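Local coordinates for putative primosome component (PDB 2QGZ), which probably acts as a helicase loader of the primosome, a P-loop ATPase of the IstB-like family related to DnaI, at residues L186-S191 against I219-G224. Residues are numbered along the deposited sequence; the frame is centred on the assembly and turned at random.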
loop_
_atom_site.group_PDB
_atom_site.type_symbol
_atom_site.label_atom_id
_atom_site.label_comp_id
_atom_site.label_asym_id
_atom_site.label_seq_id
_atom_site.Cartn_x
_atom_site.Cartn_y
_atom_site.Cartn_z
ATOM N N LEU A 186 -0.797 -0.679 -6.949
ATOM C CA LEU A 186 0.441 -0.540 -6.196
ATOM C C LEU A 186 1.059 0.730 -6.761
ATOM O O LEU A 186 1.337 0.821 -7.948
ATOM C CB LEU A 186 1.342 -1.743 -6.455
ATOM C CG LEU A 186 0.709 -3.092 -6.104
ATOM C CD1 LEU A 186 1.450 -4.221 -6.799
ATOM C CD2 LEU A 186 0.744 -3.276 -4.609
ATOM N N LEU A 187 1.277 1.709 -5.901
ATOM C CA LEU A 187 1.800 2.987 -6.340
ATOM C C LEU A 187 3.037 3.445 -5.576
ATOM O O LEU A 187 3.058 3.428 -4.349
ATOM C CB LEU A 187 0.673 4.014 -6.215
ATOM C CG LEU A 187 0.907 5.512 -6.353
ATOM C CD1 LEU A 187 -0.392 6.170 -6.789
ATOM C CD2 LEU A 187 1.397 6.094 -5.027
ATOM N N HIS A 188 4.074 3.846 -6.303
ATOM C CA HIS A 188 5.291 4.330 -5.661
ATOM C C HIS A 188 5.058 5.817 -5.405
ATOM O O HIS A 188 5.215 6.637 -6.309
ATOM C CB HIS A 188 6.500 4.131 -6.575
ATOM C CG HIS A 188 7.808 4.430 -5.911
ATOM N ND1 HIS A 188 8.652 5.430 -6.343
ATOM C CD2 HIS A 188 8.409 3.867 -4.835
ATOM C CE1 HIS A 188 9.719 5.469 -5.562
ATOM N NE2 HIS A 188 9.595 4.531 -4.639
ATOM N N PHE A 189 4.686 6.152 -4.172
ATOM C CA PHE A 189 4.377 7.532 -3.802
ATOM C C PHE A 189 5.358 8.624 -4.242
ATOM O O PHE A 189 4.957 9.588 -4.899
ATOM C CB PHE A 189 4.144 7.656 -2.291
ATOM C CG PHE A 189 3.513 8.957 -1.902
ATOM C CD1 PHE A 189 2.200 9.240 -2.268
ATOM C CD2 PHE A 189 4.248 9.933 -1.231
ATOM C CE1 PHE A 189 1.631 10.477 -1.979
ATOM C CE2 PHE A 189 3.687 11.176 -0.935
ATOM C CZ PHE A 189 2.380 11.448 -1.310
ATOM N N PRO A 190 6.646 8.505 -3.875
ATOM C CA PRO A 190 7.620 9.531 -4.278
ATOM C C PRO A 190 7.554 9.898 -5.770
ATOM O O PRO A 190 7.727 11.062 -6.132
ATOM C CB PRO A 190 8.953 8.908 -3.886
ATOM C CG PRO A 190 8.592 8.131 -2.650
ATOM C CD PRO A 190 7.289 7.466 -3.050
ATOM N N SER A 191 7.296 8.913 -6.631
ATOM C CA SER A 191 7.208 9.162 -8.070
ATOM C C SER A 191 5.858 9.745 -8.466
ATOM O O SER A 191 5.771 10.550 -9.388
ATOM C CB SER A 191 7.443 7.873 -8.857
ATOM O OG SER A 191 8.733 7.359 -8.592
ATOM N N ILE A 219 -2.336 0.585 -2.503
ATOM C CA ILE A 219 -1.095 0.423 -1.766
ATOM C C ILE A 219 -0.218 1.638 -2.071
ATOM O O ILE A 219 0.147 1.861 -3.225
ATOM C CB ILE A 219 -0.308 -0.832 -2.230
ATOM C CG1 ILE A 219 -1.191 -2.089 -2.190
ATOM C CG2 ILE A 219 0.962 -0.982 -1.394
ATOM C CD1 ILE A 219 -1.676 -2.482 -0.825
ATOM N N LEU A 220 0.118 2.419 -1.051
ATOM C CA LEU A 220 0.977 3.589 -1.245
ATOM C C LEU A 220 2.398 3.232 -0.774
ATOM O O LEU A 220 2.717 3.354 0.410
ATOM C CB LEU A 220 0.428 4.784 -0.450
ATOM C CG LEU A 220 -0.995 5.194 -0.835
ATOM C CD1 LEU A 220 -1.484 6.277 0.090
ATOM C CD2 LEU A 220 -1.031 5.686 -2.269
ATOM N N ASP A 221 3.237 2.783 -1.707
ATOM C CA ASP A 221 4.609 2.381 -1.401
ATOM C C ASP A 221 5.527 3.522 -0.966
ATOM O O ASP A 221 5.533 4.602 -1.545
ATOM C CB ASP A 221 5.218 1.639 -2.589
ATOM C CG ASP A 221 6.656 1.223 -2.342
ATOM O OD1 ASP A 221 6.928 0.550 -1.324
ATOM O OD2 ASP A 221 7.521 1.563 -3.179
ATOM N N ASP A 222 6.315 3.219 0.060
ATOM C CA ASP A 222 7.247 4.117 0.729
ATOM C C ASP A 222 6.855 5.584 0.756
ATOM O O ASP A 222 7.461 6.447 0.119
ATOM C CB ASP A 222 8.697 3.938 0.227
ATOM C CG ASP A 222 8.945 4.572 -1.114
ATOM O OD1 ASP A 222 10.126 4.868 -1.414
ATOM O OD2 ASP A 222 7.969 4.762 -1.873
ATOM N N ILE A 223 5.809 5.843 1.525
ATOM C CA ILE A 223 5.320 7.184 1.720
ATOM C C ILE A 223 6.448 7.835 2.528
ATOM O O ILE A 223 7.247 7.138 3.161
ATOM C CB ILE A 223 4.006 7.154 2.522
ATOM C CG1 ILE A 223 3.403 8.553 2.595
ATOM C CG2 ILE A 223 4.253 6.552 3.896
ATOM C CD1 ILE A 223 2.043 8.582 3.250
ATOM N N GLY A 224 6.529 9.158 2.504
ATOM C CA GLY A 224 7.605 9.816 3.223
ATOM C C GLY A 224 8.851 9.684 2.370
ATOM O O GLY A 224 8.864 8.908 1.417
#
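The amide N of Asp221 donates to Leu187 O at 2.7 Å, the tightest backbone bond between the two strands. Two residues earlier on that strand, Ile219 O accepts from Leu187 N at 2.9 Å, so that Leu187 uses both its backbone groups on the neighbouring strand, as a parallel ladder requires. A third bond, from Phe189 N to Asp221 O at 3.2 Å, carries the pairing into the first turn of helix 189-197, for which His188 is the N-cap residue.

These are adjacent strands of the parallel sheet of a P-loop NTPase. Strand 217-221 leads into the acidic pair Asp221-Asp222, consistent with a Walker B motif, and the Asp221 side chain reaches towards Ser166 of the probable Walker A loop and a bound phosphate, while Thr254 holds its OD1. With CG anti to the backbone N (chi1 179°), Asp221 brings OD2 to the edge of the His188 ring, 3.0 Å from CD2. Imidazole suits this place because it can serve two polar neighbours: NE2 makes a weak, bent bond to Asp222 OD1 (3.3 Å, 129°), and ND1 pairs with Ser191 OG at 3.0 Å, which fixes the ring's rotation. Pro190 CD covers one face of that ring; proline fits the first turn of a helix, where its missing N-H costs no helical bond.

Leucine and isoleucine pairs, suited to burial under helices, pack on each face of the sheet. Leu186 CD2 meets Ile219 CG1 on the face that also carries His188 and Asp221, with helix 165-179 against Ile219. On the other, Leu187 CD2 lies 3.7 Å from Leu220 CD2, and helix 237-247 packs against Leu220. Beyond them Ile223 CG1 sits over one face of the Phe189 ring, and Leu237 touches both residues.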